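Local coordinates for sensor protein (Haloarcula marismortui ATCC 43049, PDB 3BWL) that probably works as a sensor histidine kinase, passing phosphate from ATP to a protein histidine, and is represented here by its indole-3-carbaldehyde-binding PAS domain, at residues L107-L112 / D116-I121; S61-D66 / E72-Q77. One frame throughout, in Å; residues are numbered along the deposited sequence. Where two conformers were deposited one is given.

Contact 1: residues L107-L112 / D116-I121; sequences LLRFNL and DRFLAI
The Arg109 guanidinium lies with one face over the rim of the Phe118 ring: Phe118 CZ sits beneath its centre, 3.4 Å from Arg109 CZ, and the two planes are inclined by 47°. At its edge, nearly coplanar with it, comes the Asp116 carboxylate. The grip is side-on, Arg109 NE to Asp116 OD1 at 2.8 Å and Arg109 NH2 to Asp116 OD2 at 2.6 Å, each oxygen using its syn lone pair. Lower on the same chain, Arg109 CG stands over a face of the Phe118 ring in a CH-pi contact. An alanine in place of Asp116 would remove both acceptors and would probably leave the Arg109 charge without its carboxylate mate, though still held by the Phe118 ring and the bond from NH1 to Phe81 O. On the other side of the sheet, CG of Phe110 lies between the backbone N and the carbonyl carbon (chi1 78°), which tips the ring toward Leu119, its CE2 lying 3.7 Å from Leu119 CB. Leu107 CD1 packs on Ala120 CB, and both residues touch the bound indole-3-carbaldehyde. The backbones pair antiparallel, with Leu108-Leu119 and Phe110-Arg117 hydrogen-bonded. This is the hairpin of strands 100-112 and 115-124. Strands 86-94 and 29-33 continue the PAS sheet, helix 71-79 sets Leu78 against Leu107 and Phe118, and the second subunit packs its Arg45 on Leu108 and its Ser26 on Leu119.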
ATOM      1  N   LEU A 107       8.793   7.275  -2.552  1.00 17.39           N
ATOM      2  CA  LEU A 107       7.924   8.342  -2.930  1.00 16.87           C
ATOM      3  C   LEU A 107       7.637   8.318  -4.438  1.00 17.62           C
ATOM      4  O   LEU A 107       8.545   8.100  -5.254  1.00 17.44           O
ATOM      5  CB  LEU A 107       8.593   9.668  -2.553  1.00 15.75           C
ATOM      6  CG  LEU A 107       7.857  10.988  -2.799  1.00 17.45           C
ATOM      7  CD1 LEU A 107       6.649  11.055  -1.889  1.00 18.95           C
ATOM      8  CD2 LEU A 107       8.766  12.150  -2.440  1.00 18.94           C
ATOM      9  N   LEU A 108       6.377   8.578  -4.783  1.00 17.85           N
ATOM     10  CA  LEU A 108       5.911   8.568  -6.173  1.00 17.67           C
ATOM     11  C   LEU A 108       5.209   9.873  -6.487  1.00 17.51           C
ATOM     12  O   LEU A 108       4.387  10.309  -5.696  1.00 17.91           O
ATOM     13  CB  LEU A 108       4.871   7.430  -6.336  1.00 16.38           C
ATOM     14  CG  LEU A 108       4.070   7.404  -7.645  1.00 17.35           C
ATOM     15  CD1 LEU A 108       4.963   7.159  -8.910  1.00 16.34           C
ATOM     16  CD2 LEU A 108       2.947   6.382  -7.592  1.00 17.89           C
ATOM     17  N   ARG A 109       5.503  10.507  -7.634  1.00 18.83           N
ATOM     18  CA  ARG A 109       4.687  11.626  -8.097  0.60 19.46           C
ATOM     19  C   ARG A 109       3.735  11.020  -9.121  1.00 19.88           C
ATOM     20  O   ARG A 109       4.181  10.265  -9.997  1.00 20.39           O
ATOM     21  CB  ARG A 109       5.546  12.717  -8.795  0.60 19.40           C
ATOM     22  CG  ARG A 109       4.679  13.896  -9.292  0.60 20.40           C
ATOM     23  CD  ARG A 109       5.505  15.127  -9.731  0.60 20.80           C
ATOM     24  NE  ARG A 109       4.806  16.348  -9.333  0.60 23.25           N
ATOM     25  CZ  ARG A 109       5.379  17.517  -9.044  0.60 22.77           C
ATOM     26  NH1 ARG A 109       6.692  17.688  -9.142  0.60 20.57           N
ATOM     27  NH2 ARG A 109       4.616  18.528  -8.660  0.60 22.13           N
ATOM     28  N   PHE A 110       2.442  11.316  -9.011  1.00 19.85           N
ATOM     29  CA  PHE A 110       1.476  10.739  -9.973  1.00 22.63           C
ATOM     30  C   PHE A 110       0.207  11.537 -10.029  1.00 23.11           C
ATOM     31  O   PHE A 110      -0.006  12.453  -9.223  1.00 23.15           O
ATOM     32  CB  PHE A 110       1.196   9.262  -9.678  1.00 22.12           C
ATOM     33  CG  PHE A 110       0.236   9.007  -8.514  1.00 24.34           C
ATOM     34  CD1 PHE A 110      -0.787   8.073  -8.656  1.00 27.02           C
ATOM     35  CD2 PHE A 110       0.360   9.672  -7.298  1.00 23.96           C
ATOM     36  CE1 PHE A 110      -1.640   7.793  -7.584  1.00 26.72           C
ATOM     37  CE2 PHE A 110      -0.500   9.400  -6.228  1.00 24.41           C
ATOM     38  CZ  PHE A 110      -1.486   8.463  -6.385  1.00 24.27           C
ATOM     39  N   ASN A 111      -0.615  11.225 -11.026  1.00 24.01           N
ATOM     40  CA  ASN A 111      -1.857  11.927 -11.216  1.00 25.67           C
ATOM     41  C   ASN A 111      -2.923  11.144 -10.484  1.00 26.04           C
ATOM     42  O   ASN A 111      -3.229  10.001 -10.843  1.00 25.99           O
ATOM     43  CB  ASN A 111      -2.174  12.039 -12.707  1.00 26.05           C
ATOM     44  CG  ASN A 111      -3.412  12.844 -12.963  1.00 31.58           C
ATOM     45  OD1 ASN A 111      -4.454  12.608 -12.359  1.00 35.57           O
ATOM     46  ND2 ASN A 111      -3.306  13.815 -13.852  1.00 35.48           N
ATOM     47  N   LEU A 112      -3.463  11.741  -9.432  1.00 25.74           N
ATOM     48  CA  LEU A 112      -4.466  11.069  -8.632  1.00 25.71           C
ATOM     49  C   LEU A 112      -5.826  11.730  -8.833  1.00 27.62           C
ATOM     50  O   LEU A 112      -6.078  12.834  -8.321  1.00 27.20           O
ATOM     51  CB  LEU A 112      -4.094  11.067  -7.144  1.00 24.69           C
ATOM     52  CG  LEU A 112      -5.097  10.404  -6.195  1.00 24.44           C
ATOM     53  CD1 LEU A 112      -5.240   8.875  -6.496  1.00 23.37           C
ATOM     54  CD2 LEU A 112      -4.684  10.647  -4.722  1.00 24.97           C
ATOM     55  N   ASP A 116      -2.325  16.704  -9.050  1.00 24.05           N
ATOM     56  CA  ASP A 116      -0.888  16.470  -8.981  1.00 23.44           C
ATOM     57  C   ASP A 116      -0.609  16.057  -7.535  1.00 22.16           C
ATOM     58  O   ASP A 116      -0.728  16.868  -6.616  1.00 21.35           O
ATOM     59  CB  ASP A 116      -0.119  17.754  -9.370  1.00 23.90           C
ATOM     60  CG  ASP A 116       1.416  17.591  -9.302  1.00 26.88           C
ATOM     61  OD1 ASP A 116       1.976  16.482  -9.524  1.00 25.76           O
ATOM     62  OD2 ASP A 116       2.081  18.617  -9.033  1.00 32.54           O
ATOM     63  N   ARG A 117      -0.272  14.790  -7.322  1.00 21.01           N
ATOM     64  CA  ARG A 117      -0.089  14.298  -5.933  1.00 20.90           C
ATOM     65  C   ARG A 117       1.183  13.484  -5.778  1.00 20.16           C
ATOM     66  O   ARG A 117       1.748  13.022  -6.762  1.00 20.41           O
ATOM     67  CB  ARG A 117      -1.285  13.435  -5.487  1.00 21.39           C
ATOM     68  CG  ARG A 117      -2.601  14.235  -5.333  1.00 21.17           C
ATOM     69  CD  ARG A 117      -2.494  15.211  -4.162  1.00 24.17           C
ATOM     70  NE  ARG A 117      -3.722  15.966  -3.936  1.00 26.78           N
ATOM     71  CZ  ARG A 117      -3.934  17.193  -4.402  1.00 26.08           C
ATOM     72  NH1 ARG A 117      -3.026  17.801  -5.163  1.00 26.19           N
ATOM     73  NH2 ARG A 117      -5.074  17.819  -4.125  1.00 28.93           N
ATOM     74  N   PHE A 118       1.607  13.300  -4.528  1.00 18.91           N
ATOM     75  CA  PHE A 118       2.697  12.393  -4.211  1.00 18.95           C
ATOM     76  C   PHE A 118       2.165  11.321  -3.243  1.00 19.56           C
ATOM     77  O   PHE A 118       1.443  11.637  -2.299  1.00 19.66           O
ATOM     78  CB  PHE A 118       3.847  13.123  -3.507  1.00 18.19           C
ATOM     79  CG  PHE A 118       4.583  14.076  -4.406  1.00 19.27           C
ATOM     80  CD1 PHE A 118       5.779  13.684  -4.982  1.00 20.01           C
ATOM     81  CD2 PHE A 118       4.054  15.336  -4.705  1.00 18.80           C
ATOM     82  CE1 PHE A 118       6.474  14.540  -5.846  1.00 18.77           C
ATOM     83  CE2 PHE A 118       4.753  16.235  -5.595  1.00 20.25           C
ATOM     84  CZ  PHE A 118       5.956  15.815  -6.140  1.00 19.67           C
ATOM     85  N   LEU A 119       2.569  10.085  -3.475  1.00 17.65           N
ATOM     86  CA  LEU A 119       2.184   8.958  -2.629  1.00 17.51           C
ATOM     87  C   LEU A 119       3.473   8.447  -2.019  1.00 17.04           C
ATOM     88  O   LEU A 119       4.423   8.098  -2.745  1.00 16.65           O
ATOM     89  CB  LEU A 119       1.541   7.883  -3.499  1.00 15.90           C
ATOM     90  CG  LEU A 119       1.106   6.565  -2.863  1.00 19.67           C
ATOM     91  CD1 LEU A 119       0.198   6.735  -1.631  1.00 18.86           C
ATOM     92  CD2 LEU A 119       0.448   5.671  -3.979  1.00 16.38           C
ATOM     93  N   ALA A 120       3.503   8.398  -0.688  1.00 17.37           N
ATOM     94  CA  ALA A 120       4.694   8.022   0.079  1.00 17.29           C
ATOM     95  C   ALA A 120       4.409   6.798   0.923  1.00 15.93           C
ATOM     96  O   ALA A 120       3.487   6.779   1.701  1.00 16.88           O
ATOM     97  CB  ALA A 120       5.157   9.170   0.963  1.00 17.62           C
ATOM     98  N   ILE A 121       5.193   5.760   0.703  1.00 16.27           N
ATOM     99  CA  ILE A 121       5.133   4.561   1.527  1.00 16.42           C
ATOM    100  C   ILE A 121       6.405   4.550   2.404  1.00 17.34           C
ATOM    101  O   ILE A 121       7.540   4.444   1.901  1.00 17.73           O
ATOM    102  CB  ILE A 121       5.030   3.254   0.650  1.00 17.06           C
ATOM    103  CG1 ILE A 121       3.990   3.396  -0.486  1.00 17.92           C
ATOM    104  CG2 ILE A 121       4.785   2.043   1.526  1.00 16.20           C
ATOM    105  CD1 ILE A 121       2.572   3.751  -0.081  1.00 22.48           C
TER
HETATM  106  O   HOH W   1       1.557  14.576 -11.005  1.00 45.91           O

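Contact 2: residues S61-D66 / E72-Q77; sequences SIWEFD and EDVQTQ. With MG (magnesium ion), chain E; I3A (1H-indole-3-carbaldehyde), chain F.
Ile62 and Trp63 close on Val74 from the loop before helix 71-79, and the touching is mostly apolar, with the Gln75 amide near the far end of the indole. Ile62 CG2 meets Val74 CG1 at 3.6 Å, the side chains crossing at about a right angle. Trp63 presents its ring edge, CE3 coming 3.7 Å from Val74 CB, while its CB rests against Val74 CG2; a chi1 of 54°, which puts CG between the backbone N and the carbonyl carbon, swings the indole across to the helix. The other branch of Ile62 serves the ligand. With CG1 anti to the backbone N (chi1 -165°), it is carried to 3.4 Å from C3 of the indole-3-carbaldehyde. Asp66 takes the polar end, its OD2 accepting the indole N-H at 2.7 Å and 164°, and Gln77 CG approaches ligand atom C6 from the helix. Loop and helix form part of the ligand pocket wall, in the segment that links the first two strands of the PAS fold to strand 86-94. Behind this layer, the Asp66 carboxylate is held through OD1 by the backbone nitrogens of Met68 and Leu92, and the turn is tied by Ile62 O, which accepts from both Phe65 N and Asp66 N. Ser61 CB sits over one face of the Trp63 ring, toward its rim, and Ser61 N donates a hydrogen bond to Glu64 OE2. On the outer side of the helix, Asp73 OD1 binds a magnesium ion at 2.1 Å, with five waters completing the octahedron; Asp73 OD2 accepts from one of those waters and from Asp70 N.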
ATOM      1  N   SER A  61       2.127  20.136   7.187  1.00 21.71           N
ATOM      2  CA  SER A  61       3.154  19.921   6.177  1.00 21.05           C
ATOM      3  C   SER A  61       4.059  18.772   6.626  1.00 19.44           C
ATOM      4  O   SER A  61       4.351  18.593   7.833  1.00 18.56           O
ATOM      5  CB  SER A  61       3.954  21.200   5.934  1.00 21.78           C
ATOM      6  OG  SER A  61       3.038  22.238   5.567  1.00 24.61           O
ATOM      7  N   ILE A  62       4.553  18.028   5.655  1.00 19.50           N
ATOM      8  CA  ILE A  62       5.349  16.838   6.010  1.00 18.61           C
ATOM      9  C   ILE A  62       6.647  17.157   6.775  1.00 19.49           C
ATOM     10  O   ILE A  62       7.116  16.324   7.605  1.00 19.87           O
ATOM     11  CB  ILE A  62       5.604  15.934   4.776  1.00 19.84           C
ATOM     12  CG1 ILE A  62       6.099  14.529   5.181  1.00 19.51           C
ATOM     13  CG2 ILE A  62       6.569  16.646   3.786  1.00 17.57           C
ATOM     14  CD1 ILE A  62       5.075  13.659   5.940  1.00 19.55           C
ATOM     15  N   TRP A  63       7.233  18.335   6.540  1.00 18.13           N
ATOM     16  CA  TRP A  63       8.471  18.679   7.267  1.00 18.22           C
ATOM     17  C   TRP A  63       8.206  18.868   8.763  1.00 18.32           C
ATOM     18  O   TRP A  63       9.161  18.928   9.532  1.00 18.81           O
ATOM     19  CB  TRP A  63       9.114  19.946   6.704  1.00 19.82           C
ATOM     20  CG  TRP A  63       8.196  21.123   6.646  1.00 19.93           C
ATOM     21  CD1 TRP A  63       7.932  21.994   7.658  1.00 22.76           C
ATOM     22  CD2 TRP A  63       7.482  21.610   5.496  1.00 20.97           C
ATOM     23  NE1 TRP A  63       7.064  22.965   7.232  1.00 23.44           N
ATOM     24  CE2 TRP A  63       6.792  22.770   5.899  1.00 22.73           C
ATOM     25  CE3 TRP A  63       7.364  21.177   4.172  1.00 22.29           C
ATOM     26  CZ2 TRP A  63       5.997  23.519   5.019  1.00 21.22           C
ATOM     27  CZ3 TRP A  63       6.535  21.916   3.283  1.00 23.53           C
ATOM     28  CH2 TRP A  63       5.875  23.074   3.717  1.00 22.95           C
ATOM     29  N   GLU A  64       6.929  18.967   9.165  1.00 17.19           N
ATOM     30  CA  GLU A  64       6.625  19.097  10.602  1.00 18.56           C
ATOM     31  C   GLU A  64       6.855  17.777  11.333  1.00 17.80           C
ATOM     32  O   GLU A  64       7.016  17.766  12.573  1.00 19.60           O
ATOM     33  CB  GLU A  64       5.183  19.581  10.853  1.00 17.95           C
ATOM     34  CG  GLU A  64       4.884  20.924  10.230  1.00 20.63           C
ATOM     35  CD  GLU A  64       3.468  21.412  10.533  1.00 22.49           C
ATOM     36  OE1 GLU A  64       3.144  21.592  11.730  1.00 28.37           O
ATOM     37  OE2 GLU A  64       2.691  21.633   9.578  1.00 24.78           O
ATOM     38  N   PHE A  65       6.877  16.675  10.568  1.00 16.50           N
ATOM     39  CA  PHE A  65       6.986  15.320  11.113  1.00 15.93           C
ATOM     40  C   PHE A  65       8.341  14.654  10.841  1.00 16.71           C
ATOM     41  O   PHE A  65       8.682  13.752  11.536  1.00 17.65           O
ATOM     42  CB  PHE A  65       5.888  14.420  10.503  1.00 16.38           C
ATOM     43  CG  PHE A  65       4.523  14.869  10.872  1.00 18.20           C
ATOM     44  CD1 PHE A  65       3.993  14.546  12.113  1.00 18.45           C
ATOM     45  CD2 PHE A  65       3.811  15.709  10.016  1.00 18.46           C
ATOM     46  CE1 PHE A  65       2.749  14.989  12.490  1.00 19.28           C
ATOM     47  CE2 PHE A  65       2.578  16.188  10.384  1.00 18.61           C
ATOM     48  CZ  PHE A  65       2.030  15.815  11.616  1.00 19.26           C
ATOM     49  N   ASP A  66       9.026  15.046   9.760  1.00 16.54           N
ATOM     50  CA  ASP A  66      10.306  14.447   9.395  1.00 16.91           C
ATOM     51  C   ASP A  66      11.440  15.358   9.834  1.00 16.88           C
ATOM     52  O   ASP A  66      11.592  16.474   9.312  1.00 17.97           O
ATOM     53  CB  ASP A  66      10.384  14.250   7.876  1.00 16.89           C
ATOM     54  CG  ASP A  66      11.521  13.325   7.492  1.00 17.30           C
ATOM     55  OD1 ASP A  66      12.534  13.252   8.257  1.00 16.69           O
ATOM     56  OD2 ASP A  66      11.416  12.656   6.436  1.00 17.76           O
ATOM     57  N   GLU A  72      12.305  23.913   3.101  1.00 18.88           N
ATOM     58  CA  GLU A  72      13.091  24.033   1.890  1.00 20.61           C
ATOM     59  C   GLU A  72      13.560  22.664   1.355  1.00 19.86           C
ATOM     60  O   GLU A  72      13.568  22.428   0.145  1.00 19.99           O
ATOM     61  CB  GLU A  72      14.297  24.939   2.147  1.00 20.69           C
ATOM     62  CG  GLU A  72      15.190  25.095   0.955  1.00 24.73           C
ATOM     63  CD  GLU A  72      16.390  25.976   1.244  1.00 29.79           C
ATOM     64  OE1 GLU A  72      16.987  25.935   2.370  1.00 31.08           O
ATOM     65  OE2 GLU A  72      16.751  26.723   0.317  1.00 30.88           O
ATOM     66  N   ASP A  73      13.950  21.761   2.245  1.00 18.75           N
ATOM     67  CA  ASP A  73      14.358  20.419   1.807  1.00 17.91           C
ATOM     68  C   ASP A  73      13.226  19.683   1.132  1.00 18.49           C
ATOM     69  O   ASP A  73      13.423  19.049   0.109  1.00 17.17           O
ATOM     70  CB  ASP A  73      14.824  19.583   3.003  1.00 16.97           C
ATOM     71  CG  ASP A  73      16.112  20.119   3.640  1.00 18.82           C
ATOM     72  OD1 ASP A  73      16.992  20.565   2.880  1.00 15.47           O
ATOM     73  OD2 ASP A  73      16.247  20.023   4.869  1.00 19.21           O
ATOM     74  N   VAL A  74      12.034  19.781   1.721  1.00 19.47           N
ATOM     75  CA  VAL A  74      10.839  19.141   1.137  1.00 19.98           C
ATOM     76  C   VAL A  74      10.497  19.745  -0.228  1.00 22.09           C
ATOM     77  O   VAL A  74      10.293  19.015  -1.213  1.00 21.90           O
ATOM     78  CB  VAL A  74       9.609  19.168   2.079  1.00 19.92           C
ATOM     79  CG1 VAL A  74       8.311  18.589   1.319  1.00 17.19           C
ATOM     80  CG2 VAL A  74       9.894  18.410   3.389  1.00 19.17           C
ATOM     81  N   GLN A  75      10.465  21.071  -0.315  1.00 22.70           N
ATOM     82  CA  GLN A  75      10.143  21.772  -1.566  0.60 24.36           C
ATOM     83  C   GLN A  75      11.067  21.331  -2.692  1.00 24.25           C
ATOM     84  O   GLN A  75      10.634  21.003  -3.791  1.00 24.42           O
ATOM     85  CB  GLN A  75      10.217  23.287  -1.345  0.60 24.52           C
ATOM     86  CG  GLN A  75       9.038  23.821  -0.523  0.60 28.76           C
ATOM     87  CD  GLN A  75       9.315  25.117   0.237  0.60 30.46           C
ATOM     88  OE1 GLN A  75      10.159  25.943  -0.153  0.60 30.11           O
ATOM     89  NE2 GLN A  75       8.584  25.305   1.335  0.60 31.64           N
ATOM     90  N   THR A  76      12.361  21.317  -2.395  1.00 24.73           N
ATOM     91  CA  THR A  76      13.393  20.913  -3.361  1.00 24.60           C
ATOM     92  C   THR A  76      13.211  19.443  -3.761  1.00 24.57           C
ATOM     93  O   THR A  76      13.256  19.106  -4.952  1.00 24.91           O
ATOM     94  CB  THR A  76      14.802  21.096  -2.763  1.00 25.32           C
ATOM     95  OG1 THR A  76      14.992  22.484  -2.423  1.00 25.20           O
ATOM     96  CG2 THR A  76      15.868  20.679  -3.791  1.00 26.89           C
ATOM     97  N   GLN A  77      13.005  18.562  -2.776  1.00 22.88           N
ATOM     98  CA  GLN A  77      12.764  17.152  -3.085  1.00 22.99           C
ATOM     99  C   GLN A  77      11.596  16.970  -4.070  1.00 23.75           C
ATOM    100  O   GLN A  77      11.745  16.287  -5.099  1.00 24.10           O
ATOM    101  CB  GLN A  77      12.454  16.372  -1.796  1.00 22.37           C
ATOM    102  CG  GLN A  77      12.335  14.848  -1.969  1.00 24.60           C
ATOM    103  CD  GLN A  77      13.676  14.160  -2.138  1.00 29.19           C
ATOM    104  OE1 GLN A  77      14.529  14.617  -2.898  1.00 33.29           O
ATOM    105  NE2 GLN A  77      13.878  13.063  -1.416  1.00 32.07           N
TER
HETATM  106 MG    MG E 605      18.542  21.916   3.168  1.00 22.23          MG
HETATM  107  O   I3A F 601       5.765  11.764   2.285  1.00 22.83           O
HETATM  108  C3' I3A F 601       6.447  11.471   3.261  1.00 22.53           C
HETATM  109  C3  I3A F 601       7.806  12.091   3.442  1.00 21.15           C
HETATM  110  C2  I3A F 601       8.562  11.820   4.614  1.00 19.22           C
HETATM  111  N   I3A F 601       9.693  12.576   4.418  1.00 20.34           N
HETATM  112  C8  I3A F 601       9.650  13.281   3.251  1.00 20.60           C
HETATM  113  C9  I3A F 601       8.447  13.022   2.601  1.00 21.46           C
HETATM  114  C4  I3A F 601       8.162  13.614   1.352  1.00 20.37           C
HETATM  115  C5  I3A F 601       9.097  14.519   0.786  1.00 21.08           C
HETATM  116  C6  I3A F 601      10.296  14.810   1.458  1.00 20.68           C
HETATM  117  C7  I3A F 601      10.572  14.178   2.687  1.00 21.71           C
HETATM  118  O   HOH W   2      17.092  23.376   3.559  1.00 20.50           O
HETATM  119  O   HOH W   3      18.557  21.404   5.262  1.00 19.54           O
HETATM  120  O   HOH W   4      20.117  20.409   2.858  1.00 20.93           O
HETATM  121  O   HOH W   5      19.847  23.620   3.401  1.00 19.10           O
HETATM  122  O   HOH W   6      18.561  22.176   1.007  1.00 19.00           O

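Contact 1 is a mostly buried pairing of two sheet strands, whereas contact 2, with its centre farther from the middle of the chain, joins a loop to a helix and is only partly buried. Regular backbone hydrogen bonds and a salt bridge hold 107-112 to 116-121; what joins 61-66 to 72-77 is mainly apolar packing, without hydrogen bonds between them, and its polar groups serve the ligand on the inner side and the metal on the outer. They share no element, yet helix 71-79 of contact 2 packs through Leu78 on the hairpin of contact 1, and both border the indole-3-carbaldehyde, one through Leu107 and Ala120, the other through Ile62, Asp66 and Gln77. Only contact 1 touches the second subunit.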